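Local coordinates for protein putative amidohydrolase (Unidentified, PDB 3MKV) that acts as a zinc-containing prolidase of the amidohydrolase superfamily, probably cleaving dipeptides that end in proline, at residues 50-54 with 55-59; 351-354 with 355-359; 371-374 with 375-378. All blocks are in the same frame, centred on the assembly; numbering follows the deposited sequence.

Interaction 1 of 3, residues 50-54 with 55-59; sequences IDVKG and KTIMP
A type I' beta turn running from Val52 to Lys55 carries the chain out of strand 48-51, in a small mixed sheet, and into strand 56-63, which leads on toward the zinc-binding His65 and His67. Lys53 and Gly54 hold its two central positions, both with positive phi; glycine accepts this readily, whereas Lys53 adopts the left-handed region (phi 44°) with its long side chain turned to solvent. The turn is closed by Lys55 N, 2.8 Å from Val52 O, although that oxygen is placed with some uncertainty and the bond is bent, to 140° at the hydrogen. Val52, the first residue of the turn, divides its two methyls between neighbours. CG1, swung opposite the backbone N (chi1 -175°), is pressed against Lys55 CB, closer (3.1 Å) than carbons usually come. CG2 takes the other direction and meets the far end of Ile57, 3.4 Å from its CD1. Branched aliphatic residues suit this buried side, where Val382 and Phe8 add to the packing around Val52 and Ile57 respectively. The lysines occupy the outer side, and the side chain of Lys55 touches Asp384, though its far end is less surely placed in the model. At the start of the turn Asp51 OD1 receives a weak bond from Lys53 N at 3.3 Å, while OD2 of the same carboxylate forms a salt bridge with Arg9. Thr56 faces away from the turn, and its hydroxyl is also hydrogen-bonded to Gly385 O. A water donates to Thr56 OG1 at 2.7 Å and makes a weak, longer bond to Gly54 O, linking the second corner of the turn to Thr56.

Interaction 2 of 3, residues 351-354 with 355-359; sequences VIAS and ATIVS
Peptide groups are the flat units here, and that of Ser354 is gripped twice by Ser359. Ser359 OG donates to Ser354 O at 2.6 Å from within the carbonyl plane, whereas Ser359 N, 3.3 Å from the same oxygen, stands above that plane, 36° out of it. One torsion allows both: with chi1 at -73° the hydroxyl lies beside its own backbone N, so a single residue offers two donors to one acceptor. The neighbouring peptide carbonyl, of Ala353, is used differently. Val358 N approaches nearly along the C=O axis, 3.0 Å from Ala353 O with an almost straight N-H...O angle (165°), and a weak bond from Thr356 N reaches that oxygen too. The backbone bonds of Val358 N and Ser359 N each run from residue i+5 to residue i, the mark of a wider pi-type turn, set at 355-358 within helix 348-362. The helix is kinked here, where neither Thr356 N nor Ile357 N makes the usual bond to the turn before. Threonine suits the break, since its OG1, wedged between its own backbone N and carbonyl carbon, can turn back on Ile352 O; the modelled separation of 2.4 Å is very short, however, and its exact value is doubtful. Ala355 sits at the bend, bonded through its backbone to Ile62 of strand 56-63, and its small methyl lies against Phe339. On the outer side, Ala353 CB leaves room for two aliphatic neighbours, at 4.3 Å from Ile357 CG1 and 4.2 Å from Val358 CG2. The latter methyl also rests on the widened turn, 3.1 Å from Ala353 O. Elsewhere in the chain, Met321 O and Phe323 N make weak bonds with Ser354 OG and Ser359 OG respectively, giving these buried hydroxyls polar partners.

Interaction 3 of 3, residues 371-374 with 375-378; sequences RIVP and GAHA
From CB, Val373 sends its CG2 methyl across the turn to Ala376 CB at 3.7 Å. Its chi1 of -71° sets CG1 anti to the carbonyl carbon, which leaves CG2 between the backbone N and that carbon. CG1 comes to the NE and NH2 side of the Arg371 guanidinium, not far from its plane and 3.3 Å from NH2; the NH1 of that arginine makes salt bridges with Asp17 and Asp15. The backbone between Val373 and Ala376 is a type II beta turn, closed by Ala376 N donating to Val373 O at 3.1 Å, with the donor tilted 30° from the carbonyl plane. Pro374 suits the first corner, where its ring already fixes the phi required. Gly375 is needed at the second, because a CB there would be jammed against Pro374 O. The methyl of Ala376 points back toward residues 371-374: its CB lies 3.1 Å from Val373 O and 3.6 Å from Arg371 O. Before the turn, Ile372 centres an inverse gamma turn with a weak bond from Val373 N to Arg371 O. A water donates to Arg371 O at 3.1 Å and to His377 O at 2.9 Å, joining the chain before the turn to the chain after it. The contact is thus held by main-chain polarity, one small apolar pair and a bridging water, while the charge of Arg371 is probably balanced by the aspartates beyond it.

Interaction 3 connects the other two. Ile372 CD1 lies 3.5 Å from Met58 C, packing residues 371-374 on the strand that leaves the turn of interaction 1, while Arg371 CG sits 3.1 Å from Ile357 CG2 on the kinked helix of interaction 2. Interactions 1 and 2 do not touch: their centres are 19 Å apart, against 15 Å between those of interactions 2 and 3, although their nearest atoms come to about 4 Å. None of the three supplies a zinc ligand. The strand of interaction 1, however, runs on toward His65 and His67 of the zinc site, and Ser359 of interaction 2 touches Leu64, next in sequence to the ligand His65.

Interaction 1 of 3, residues 50-54 with 55-59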
# COMPACT_ATOMS: atom_id res chain seq x y z
N ILE A 50 11.36 55.07 32.53
CA ILE A 50 11.11 55.49 31.16
C ILE A 50 10.24 56.75 31.11
O ILE A 50 9.08 56.74 31.51
CB ILE A 50 10.48 54.34 30.34
CG1 ILE A 50 11.46 53.16 30.28
CG2 ILE A 50 10.11 54.83 28.94
CD1 ILE A 50 10.88 51.88 29.75
N ASP A 51 10.83 57.84 30.64
CA ASP A 51 10.13 59.11 30.60
C ASP A 51 9.48 59.30 29.25
O ASP A 51 10.15 59.36 28.22
CB ASP A 51 11.09 60.26 30.91
CG ASP A 51 10.38 61.47 31.49
OD1 ASP A 51 9.41 61.95 30.87
OD2 ASP A 51 10.81 61.94 32.57
N VAL A 52 8.15 59.42 29.26
CA VAL A 52 7.38 59.40 28.03
C VAL A 52 7.13 60.79 27.42
O VAL A 52 6.48 60.89 26.38
CB VAL A 52 6.02 58.68 28.25
CG1 VAL A 52 5.26 58.56 26.94
CG2 VAL A 52 6.26 57.30 28.86
N LYS A 53 7.65 61.83 28.06
CA LYS A 53 7.51 63.20 27.54
C LYS A 53 6.09 63.47 27.08
O LYS A 53 5.87 64.02 25.99
CB LYS A 53 8.48 63.47 26.38
CG LYS A 53 9.92 63.74 26.80
CD LYS A 53 10.03 65.05 27.57
CE LYS A 53 9.70 66.27 26.70
NZ LYS A 53 10.85 66.73 25.87
N GLY A 54 5.12 63.07 27.90
CA GLY A 54 3.72 63.33 27.62
C GLY A 54 3.17 62.59 26.41
O GLY A 54 2.23 63.07 25.77
N LYS A 55 3.74 61.44 26.10
CA LYS A 55 3.23 60.60 25.03
C LYS A 55 2.28 59.55 25.59
O LYS A 55 2.07 59.47 26.81
CB LYS A 55 4.37 59.94 24.26
CG LYS A 55 4.81 60.73 23.05
CD LYS A 55 6.26 60.45 22.68
CE LYS A 55 7.20 61.06 23.70
NZ LYS A 55 8.37 61.71 23.04
N THR A 56 1.70 58.74 24.71
CA THR A 56 0.67 57.79 25.12
C THR A 56 1.21 56.39 25.39
O THR A 56 1.93 55.80 24.58
CB THR A 56 -0.48 57.70 24.10
OG1 THR A 56 -0.95 59.03 23.81
CG2 THR A 56 -1.62 56.87 24.67
N ILE A 57 0.88 55.87 26.56
CA ILE A 57 1.22 54.51 26.91
C ILE A 57 -0.04 53.67 26.78
O ILE A 57 -1.03 53.89 27.48
CB ILE A 57 1.79 54.43 28.34
CG1 ILE A 57 3.00 55.36 28.46
CG2 ILE A 57 2.18 53.00 28.69
CD1 ILE A 57 3.56 55.46 29.87
N MET A 58 -0.01 52.71 25.85
CA MET A 58 -1.17 51.86 25.59
C MET A 58 -0.78 50.37 25.56
O MET A 58 0.39 50.03 25.37
CB MET A 58 -1.85 52.26 24.27
CG MET A 58 -1.01 51.98 23.04
SD MET A 58 -1.94 52.13 21.50
CE MET A 58 -3.11 50.80 21.75
N PRO A 59 -1.78 49.49 25.72
CA PRO A 59 -1.49 48.05 25.71
C PRO A 59 -1.02 47.57 24.34
O PRO A 59 -1.33 48.21 23.32
CB PRO A 59 -2.83 47.41 26.05
CG PRO A 59 -3.74 48.53 26.46
CD PRO A 59 -3.22 49.77 25.85
O HOH W 1 -0.63 61.42 25.02

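Interaction 2 of 3, residues 351-354 with 355-359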
# COMPACT_ATOMS: atom_id res chain seq x y z
N VAL A 351 -12.58 50.77 17.86
CA VAL A 351 -11.62 49.95 17.14
C VAL A 351 -10.42 49.57 18.00
O VAL A 351 -9.85 48.49 17.81
CB VAL A 351 -11.15 50.59 15.81
CG1 VAL A 351 -12.16 51.63 15.32
CG2 VAL A 351 -9.77 51.18 15.97
N ILE A 352 -10.03 50.43 18.94
CA ILE A 352 -8.92 50.07 19.81
C ILE A 352 -9.34 48.98 20.78
O ILE A 352 -8.54 48.10 21.12
CB ILE A 352 -8.35 51.26 20.61
CG1 ILE A 352 -7.34 52.05 19.77
CG2 ILE A 352 -7.65 50.75 21.86
CD1 ILE A 352 -7.95 52.86 18.68
N ALA A 353 -10.59 49.04 21.21
CA ALA A 353 -11.16 48.01 22.07
C ALA A 353 -11.06 46.69 21.32
O ALA A 353 -10.81 45.64 21.91
CB ALA A 353 -12.61 48.34 22.36
N SER A 354 -11.24 46.78 20.01
CA SER A 354 -11.17 45.62 19.13
C SER A 354 -9.84 44.91 19.22
O SER A 354 -9.79 43.69 19.38
CB SER A 354 -11.38 46.07 17.69
OG SER A 354 -12.68 45.75 17.29
N ALA A 355 -8.77 45.70 19.11
CA ALA A 355 -7.43 45.17 18.97
C ALA A 355 -6.80 44.91 20.32
O ALA A 355 -5.60 44.67 20.40
CB ALA A 355 -6.57 46.11 18.19
N THR A 356 -7.62 44.95 21.37
CA THR A 356 -7.10 44.87 22.72
C THR A 356 -7.97 43.99 23.61
O THR A 356 -7.79 42.78 23.65
CB THR A 356 -6.91 46.29 23.36
OG1 THR A 356 -8.12 47.05 23.22
CG2 THR A 356 -5.76 47.06 22.68
N ILE A 357 -8.90 44.60 24.34
CA ILE A 357 -9.68 43.84 25.31
C ILE A 357 -10.63 42.83 24.67
O ILE A 357 -10.87 41.77 25.23
CB ILE A 357 -10.46 44.74 26.30
CG1 ILE A 357 -11.32 45.76 25.55
CG2 ILE A 357 -9.51 45.41 27.28
CD1 ILE A 357 -12.26 46.51 26.48
N VAL A 358 -11.18 43.17 23.51
CA VAL A 358 -12.07 42.26 22.82
C VAL A 358 -11.28 41.07 22.31
O VAL A 358 -11.64 39.91 22.56
CB VAL A 358 -12.79 42.95 21.64
CG1 VAL A 358 -13.78 41.97 20.99
CG2 VAL A 358 -13.52 44.22 22.10
N SER A 359 -10.20 41.35 21.60
CA SER A 359 -9.32 40.30 21.10
C SER A 359 -8.76 39.44 22.24
O SER A 359 -8.68 38.22 22.11
CB SER A 359 -8.18 40.91 20.29
OG SER A 359 -8.66 41.35 19.04

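Interaction 3 of 3, residues 371-374 with 375-378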
# COMPACT_ATOMS: atom_id res chain seq x y z
N ARG A 371 -4.79 44.88 28.25
CA ARG A 371 -5.04 45.86 29.31
C ARG A 371 -3.80 45.99 30.19
O ARG A 371 -3.24 45.00 30.66
CB ARG A 371 -6.22 45.41 30.18
CG ARG A 371 -7.60 45.74 29.64
CD ARG A 371 -8.22 46.95 30.34
NE ARG A 371 -8.14 46.85 31.80
CZ ARG A 371 -8.95 47.47 32.65
NH1 ARG A 371 -9.94 48.24 32.20
NH2 ARG A 371 -8.79 47.32 33.96
N ILE A 372 -3.37 47.23 30.43
CA ILE A 372 -2.26 47.47 31.35
C ILE A 372 -2.74 47.45 32.81
O ILE A 372 -3.10 48.49 33.37
CB ILE A 372 -1.55 48.80 31.04
CG1 ILE A 372 -0.83 48.71 29.70
CG2 ILE A 372 -0.57 49.15 32.14
CD1 ILE A 372 -0.55 50.06 29.08
N VAL A 373 -2.76 46.26 33.40
CA VAL A 373 -3.21 46.05 34.77
C VAL A 373 -2.23 45.16 35.51
O VAL A 373 -1.53 44.37 34.89
CB VAL A 373 -4.60 45.37 34.83
CG1 VAL A 373 -5.70 46.30 34.37
CG2 VAL A 373 -4.61 44.07 34.02
N PRO A 374 -2.18 45.28 36.85
CA PRO A 374 -1.27 44.45 37.65
C PRO A 374 -1.51 42.97 37.42
O PRO A 374 -2.65 42.50 37.50
CB PRO A 374 -1.62 44.83 39.09
CG PRO A 374 -2.21 46.18 39.00
CD PRO A 374 -2.95 46.21 37.69
N GLY A 375 -0.44 42.23 37.14
CA GLY A 375 -0.51 40.79 36.95
C GLY A 375 -0.57 40.41 35.49
O GLY A 375 -0.40 39.23 35.15
N ALA A 376 -0.80 41.40 34.62
CA ALA A 376 -0.87 41.21 33.17
C ALA A 376 0.51 41.14 32.54
O ALA A 376 1.51 41.48 33.17
CB ALA A 376 -1.69 42.33 32.53
N HIS A 377 0.57 40.69 31.29
CA HIS A 377 1.85 40.64 30.59
C HIS A 377 2.33 42.06 30.27
O HIS A 377 1.54 42.90 29.83
CB HIS A 377 1.76 39.81 29.30
CG HIS A 377 1.64 38.34 29.54
ND1 HIS A 377 0.44 37.67 29.51
CD2 HIS A 377 2.58 37.41 29.83
CE1 HIS A 377 0.64 36.39 29.77
NE2 HIS A 377 1.94 36.21 29.96
N ALA A 378 3.61 42.31 30.51
CA ALA A 378 4.18 43.61 30.20
C ALA A 378 4.41 43.71 28.70
O ALA A 378 5.55 43.74 28.22
CB ALA A 378 5.48 43.84 30.97
O HOH W 2 -1.29 43.14 29.19